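PDB 1H4V: histidyl-trna synthetase from Thermus thermophilus, which catalyses the ATP-dependent attachment of L-histidine to tRNA(His), releasing AMP and diphosphate, and works as a class II homodimer. Local coordinates for residues A[143-157]-A[305-319]. Sequence-based numbering, arbitrary orientation.
Sequences AVVLLYECLKELGLR and FAFGVERVALALEAE
OE2 of Glu-319 takes two hydrogen bonds, one from the backbone N of Arg-157 and one from NE2 of His-273. The bond from N of Arg-157 to OE2 of Glu-319 is 2.9 Å long, uses the syn lone pair and is nearly straight (164°). OE1 forms a salt bridge with NE of Arg-157 at 2.8 Å; the guanidinium lies nearly parallel to the carboxylate, and OE1 sits over its face rather than in its plane. Next to this ion pair, Leu-156 takes over: its CD2 packs 3.5 Å from CD2 of Leu-316, the two side chains crossing at about a right angle, and also rests on Ala-315. Gly-155, at positive phi in a Schellman motif, turns the chain out of helix 137-153 and so delivers both Leu-156 and Arg-157 to helix 309-318. Just before the glycine, CD1 of Leu-154 abuts CG1 of Val-312 at 3.4 Å. At the strand end, Phe-305 holds CG between its backbone N and carbonyl carbon (chi1 67°), raising the ring flat under Leu-147, whose CB stands 3.6 Å from the ring centroid in a CH-pi contact. CD1 of Leu-147 lies 3.5 Å from CD2 of Phe-307. With Phe-305 replaced by an alanine, Leu-147 is likely to be left over a gap and Tyr-129 without the ring it meets. The whole illustrates a helix laid along the central, largely antiparallel sheet of a class II catalytic domain: residues 143-153 of the helix run at 21° to strand residues 305-308, with Leu-147 also touching strand 267-272 and Cys-150 touching helix 14-33.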
loop_
_atom_site.group_PDB
_atom_site.type_symbol
_atom_site.label_atom_id
_atom_site.label_comp_id
_atom_site.label_asym_id
_atom_site.label_seq_id
_atom_site.Cartn_x
_atom_site.Cartn_y
_atom_site.Cartn_z
ATOM N N ALA A 143 15.094 18.839 3.746
ATOM C CA ALA A 143 14.339 17.825 4.476
ATOM C C ALA A 143 13.295 18.512 5.353
ATOM O O ALA A 143 12.132 18.102 5.387
ATOM C CB ALA A 143 15.280 16.987 5.343
ATOM N N VAL A 144 13.724 19.562 6.052
ATOM C CA VAL A 144 12.845 20.334 6.928
ATOM C C VAL A 144 11.711 20.992 6.133
ATOM O O VAL A 144 10.533 20.834 6.458
ATOM C CB VAL A 144 13.634 21.436 7.695
ATOM C CG1 VAL A 144 12.678 22.332 8.442
ATOM C CG2 VAL A 144 14.619 20.795 8.692
ATOM N N VAL A 145 12.066 21.729 5.086
ATOM C CA VAL A 145 11.058 22.392 4.267
ATOM C C VAL A 145 10.107 21.393 3.614
ATOM O O VAL A 145 8.911 21.642 3.544
ATOM C CB VAL A 145 11.704 23.249 3.164
ATOM C CG1 VAL A 145 10.623 23.961 2.365
ATOM C CG2 VAL A 145 12.646 24.260 3.786
ATOM N N LEU A 146 10.636 20.268 3.134
ATOM C CA LEU A 146 9.796 19.251 2.503
ATOM C C LEU A 146 8.737 18.707 3.471
ATOM O O LEU A 146 7.586 18.512 3.083
ATOM C CB LEU A 146 10.644 18.093 1.972
ATOM C CG LEU A 146 11.357 18.284 0.630
ATOM C CD1 LEU A 146 12.081 17.009 0.266
ATOM C CD2 LEU A 146 10.354 18.638 -0.459
ATOM N N LEU A 147 9.129 18.464 4.720
ATOM C CA LEU A 147 8.201 17.970 5.722
ATOM C C LEU A 147 7.192 19.066 6.011
ATOM O O LEU A 147 5.983 18.825 6.051
ATOM C CB LEU A 147 8.942 17.595 7.009
ATOM C CG LEU A 147 8.057 17.319 8.223
ATOM C CD1 LEU A 147 7.094 16.173 7.909
ATOM C CD2 LEU A 147 8.933 16.988 9.425
ATOM N N TYR A 148 7.696 20.277 6.202
ATOM C CA TYR A 148 6.842 21.426 6.468
ATOM C C TYR A 148 5.794 21.540 5.350
ATOM O O TYR A 148 4.600 21.682 5.621
ATOM C CB TYR A 148 7.706 22.687 6.525
ATOM C CG TYR A 148 6.972 23.948 6.903
ATOM C CD1 TYR A 148 6.408 24.097 8.166
ATOM C CD2 TYR A 148 6.859 25.005 6.002
ATOM C CE1 TYR A 148 5.751 25.270 8.525
ATOM C CE2 TYR A 148 6.204 26.177 6.348
ATOM C CZ TYR A 148 5.654 26.304 7.612
ATOM O OH TYR A 148 5.018 27.472 7.964
ATOM N N GLU A 149 6.254 21.457 4.098
ATOM C CA GLU A 149 5.384 21.539 2.924
ATOM C C GLU A 149 4.330 20.429 2.842
ATOM O O GLU A 149 3.168 20.706 2.561
ATOM C CB GLU A 149 6.219 21.528 1.643
ATOM C CG GLU A 149 6.383 22.891 0.998
ATOM C CD GLU A 149 5.079 23.431 0.416
ATOM O OE1 GLU A 149 4.598 22.881 -0.604
ATOM O OE2 GLU A 149 4.533 24.406 0.982
ATOM N N CYS A 150 4.731 19.177 3.054
ATOM C CA CYS A 150 3.772 18.081 3.006
ATOM C C CYS A 150 2.597 18.421 3.904
ATOM O O CYS A 150 1.439 18.289 3.508
ATOM C CB CYS A 150 4.384 16.771 3.511
ATOM S SG CYS A 150 5.574 15.963 2.436
ATOM N N LEU A 151 2.910 18.867 5.117
ATOM C CA LEU A 151 1.896 19.205 6.106
ATOM C C LEU A 151 1.092 20.447 5.750
ATOM O O LEU A 151 -0.118 20.487 5.958
ATOM C CB LEU A 151 2.545 19.386 7.480
ATOM C CG LEU A 151 3.401 18.225 7.994
ATOM C CD1 LEU A 151 4.082 18.637 9.299
ATOM C CD2 LEU A 151 2.537 16.991 8.198
ATOM N N LYS A 152 1.765 21.461 5.220
ATOM C CA LYS A 152 1.091 22.694 4.839
ATOM C C LYS A 152 0.128 22.426 3.688
ATOM O O LYS A 152 -0.979 22.945 3.677
ATOM C CB LYS A 152 2.115 23.751 4.415
ATOM C CG LYS A 152 1.833 25.141 4.952
ATOM C CD LYS A 152 2.168 25.230 6.431
ATOM C CE LYS A 152 1.813 26.595 7.013
ATOM N NZ LYS A 152 0.341 26.833 7.048
ATOM N N GLU A 153 0.554 21.608 2.726
ATOM C CA GLU A 153 -0.277 21.275 1.571
ATOM C C GLU A 153 -1.525 20.508 1.978
ATOM O O GLU A 153 -2.525 20.526 1.263
ATOM C CB GLU A 153 0.515 20.448 0.561
ATOM C CG GLU A 153 1.639 21.212 -0.121
ATOM C CD GLU A 153 1.156 22.129 -1.237
ATOM O OE1 GLU A 153 1.905 23.068 -1.591
ATOM O OE2 GLU A 153 0.043 21.909 -1.770
ATOM N N LEU A 154 -1.461 19.828 3.123
ATOM C CA LEU A 154 -2.599 19.067 3.621
ATOM C C LEU A 154 -3.641 20.003 4.213
ATOM O O LEU A 154 -4.750 19.580 4.524
ATOM C CB LEU A 154 -2.153 18.061 4.686
ATOM C CG LEU A 154 -1.290 16.898 4.203
ATOM C CD1 LEU A 154 -0.811 16.106 5.388
ATOM C CD2 LEU A 154 -2.083 16.023 3.256
ATOM N N GLY A 155 -3.273 21.270 4.380
ATOM C CA GLY A 155 -4.199 22.240 4.931
ATOM C C GLY A 155 -3.948 22.578 6.388
ATOM O O GLY A 155 -4.597 23.464 6.948
ATOM N N LEU A 156 -3.014 21.877 7.017
ATOM C CA LEU A 156 -2.708 22.143 8.409
ATOM C C LEU A 156 -2.055 23.510 8.562
ATOM O O LEU A 156 -1.268 23.929 7.715
ATOM C CB LEU A 156 -1.774 21.061 8.956
ATOM C CG LEU A 156 -2.358 19.650 9.095
ATOM C CD1 LEU A 156 -1.265 18.656 9.462
ATOM C CD2 LEU A 156 -3.458 19.667 10.158
ATOM N N ARG A 157 -2.409 24.214 9.633
ATOM C CA ARG A 157 -1.825 25.519 9.936
ATOM C C ARG A 157 -1.381 25.471 11.391
ATOM O O ARG A 157 -1.616 24.481 12.074
ATOM C CB ARG A 157 -2.832 26.655 9.717
ATOM C CG ARG A 157 -4.218 26.393 10.243
ATOM C CD ARG A 157 -5.195 26.256 9.095
ATOM N NE ARG A 157 -6.488 25.756 9.545
ATOM C CZ ARG A 157 -7.555 25.643 8.765
ATOM N NH1 ARG A 157 -7.482 26.002 7.490
ATOM N NH2 ARG A 157 -8.690 25.165 9.256
ATOM N N PHE A 305 13.315 12.419 7.104
ATOM C CA PHE A 305 12.272 12.522 8.112
ATOM C C PHE A 305 11.195 11.469 7.926
ATOM O O PHE A 305 11.170 10.749 6.932
ATOM C CB PHE A 305 11.611 13.909 8.056
ATOM C CG PHE A 305 10.824 14.164 6.793
ATOM C CD1 PHE A 305 11.351 14.947 5.769
ATOM C CD2 PHE A 305 9.547 13.634 6.632
ATOM C CE1 PHE A 305 10.612 15.201 4.602
ATOM C CE2 PHE A 305 8.809 13.880 5.474
ATOM C CZ PHE A 305 9.341 14.667 4.459
ATOM N N ALA A 306 10.292 11.407 8.890
ATOM C CA ALA A 306 9.160 10.496 8.847
ATOM C C ALA A 306 8.035 11.174 9.603
ATOM O O ALA A 306 8.289 11.972 10.500
ATOM C CB ALA A 306 9.506 9.167 9.527
ATOM N N PHE A 307 6.799 10.901 9.209
ATOM C CA PHE A 307 5.637 11.415 9.931
ATOM C C PHE A 307 4.554 10.334 9.919
ATOM O O PHE A 307 4.453 9.543 8.981
ATOM C CB PHE A 307 5.141 12.765 9.369
ATOM C CG PHE A 307 4.559 12.706 7.986
ATOM C CD1 PHE A 307 3.344 12.073 7.747
ATOM C CD2 PHE A 307 5.191 13.365 6.936
ATOM C CE1 PHE A 307 2.762 12.105 6.478
ATOM C CE2 PHE A 307 4.622 13.406 5.661
ATOM C CZ PHE A 307 3.407 12.780 5.429
ATOM N N GLY A 308 3.792 10.261 10.999
ATOM C CA GLY A 308 2.750 9.255 11.102
ATOM C C GLY A 308 1.474 9.688 10.419
ATOM O O GLY A 308 0.932 10.759 10.700
ATOM N N VAL A 309 0.999 8.859 9.508
ATOM C CA VAL A 309 -0.231 9.149 8.788
ATOM C C VAL A 309 -1.395 9.341 9.762
ATOM O O VAL A 309 -2.172 10.291 9.620
ATOM C CB VAL A 309 -0.536 8.017 7.781
ATOM C CG1 VAL A 309 -1.863 8.267 7.084
ATOM C CG2 VAL A 309 0.608 7.937 6.751
ATOM N N GLU A 310 -1.508 8.461 10.759
ATOM C CA GLU A 310 -2.585 8.576 11.738
ATOM C C GLU A 310 -2.455 9.854 12.566
ATOM O O GLU A 310 -3.456 10.473 12.904
ATOM C CB GLU A 310 -2.627 7.363 12.679
ATOM C CG GLU A 310 -3.074 6.054 12.040
ATOM C CD GLU A 310 -1.956 5.347 11.283
ATOM O OE1 GLU A 310 -0.795 5.829 11.326
ATOM O OE2 GLU A 310 -2.241 4.302 10.651
ATOM N N ARG A 311 -1.226 10.248 12.890
ATOM C CA ARG A 311 -1.009 11.471 13.661
ATOM C C ARG A 311 -1.539 12.649 12.851
ATOM O O ARG A 311 -2.200 13.541 13.382
ATOM C CB ARG A 311 0.483 11.702 13.926
ATOM C CG ARG A 311 1.135 10.737 14.896
ATOM C CD ARG A 311 0.805 11.078 16.341
ATOM N NE ARG A 311 1.501 10.193 17.276
ATOM C CZ ARG A 311 2.822 10.148 17.421
ATOM N NH1 ARG A 311 3.598 10.946 16.695
ATOM N NH2 ARG A 311 3.367 9.294 18.279
ATOM N N VAL A 312 -1.222 12.649 11.560
ATOM C CA VAL A 312 -1.652 13.715 10.668
ATOM C C VAL A 312 -3.161 13.732 10.479
ATOM O O VAL A 312 -3.763 14.796 10.531
ATOM C CB VAL A 312 -0.940 13.612 9.294
ATOM C CG1 VAL A 312 -1.522 14.622 8.323
ATOM C CG2 VAL A 312 0.559 13.876 9.480
ATOM N N ALA A 313 -3.775 12.565 10.273
ATOM C CA ALA A 313 -5.228 12.507 10.109
ATOM C C ALA A 313 -5.909 13.064 11.363
ATOM O O ALA A 313 -6.957 13.707 11.275
ATOM C CB ALA A 313 -5.684 11.075 9.858
ATOM N N LEU A 314 -5.323 12.817 12.533
ATOM C CA LEU A 314 -5.908 13.340 13.763
ATOM C C LEU A 314 -5.762 14.859 13.791
ATOM O O LEU A 314 -6.694 15.576 14.163
ATOM C CB LEU A 314 -5.241 12.732 15.002
ATOM C CG LEU A 314 -5.754 11.368 15.478
ATOM C CD1 LEU A 314 -4.831 10.832 16.562
ATOM C CD2 LEU A 314 -7.179 11.489 16.002
ATOM N N ALA A 315 -4.594 15.352 13.395
ATOM C CA ALA A 315 -4.375 16.792 13.376
ATOM C C ALA A 315 -5.378 17.459 12.441
ATOM O O ALA A 315 -5.946 18.497 12.776
ATOM C CB ALA A 315 -2.956 17.105 12.945
ATOM N N LEU A 316 -5.607 16.865 11.272
ATOM C CA LEU A 316 -6.567 17.424 10.318
ATOM C C LEU A 316 -7.959 17.432 10.933
ATOM O O LEU A 316 -8.681 18.423 10.843
ATOM C CB LEU A 316 -6.586 16.614 9.019
ATOM C CG LEU A 316 -5.436 16.881 8.044
ATOM C CD1 LEU A 316 -5.554 15.955 6.845
ATOM C CD2 LEU A 316 -5.470 18.336 7.595
ATOM N N GLU A 317 -8.322 16.316 11.554
ATOM C CA GLU A 317 -9.612 16.169 12.213
ATOM C C GLU A 317 -9.772 17.253 13.282
ATOM O O GLU A 317 -10.827 17.880 13.391
ATOM C CB GLU A 317 -9.691 14.789 12.861
ATOM C CG GLU A 317 -10.999 14.471 13.557
ATOM C CD GLU A 317 -10.972 13.093 14.197
ATOM O OE1 GLU A 317 -10.393 12.952 15.303
ATOM O OE2 GLU A 317 -11.511 12.144 13.584
ATOM N N ALA A 318 -8.720 17.461 14.071
ATOM C CA ALA A 318 -8.730 18.470 15.125
ATOM C C ALA A 318 -8.984 19.868 14.558
ATOM O O ALA A 318 -9.644 20.683 15.189
ATOM C CB ALA A 318 -7.408 18.442 15.892
ATOM N N GLU A 319 -8.460 20.140 13.366
ATOM C CA GLU A 319 -8.657 21.437 12.723
ATOM C C GLU A 319 -10.018 21.499 12.039
ATOM O O GLU A 319 -10.357 22.491 11.398
ATOM C CB GLU A 319 -7.570 21.697 11.678
ATOM C CG GLU A 319 -6.192 21.972 12.239
ATOM C CD GLU A 319 -5.306 22.666 11.221
ATOM O OE1 GLU A 319 -5.859 23.156 10.212
ATOM O OE2 GLU A 319 -4.074 22.731 11.428
#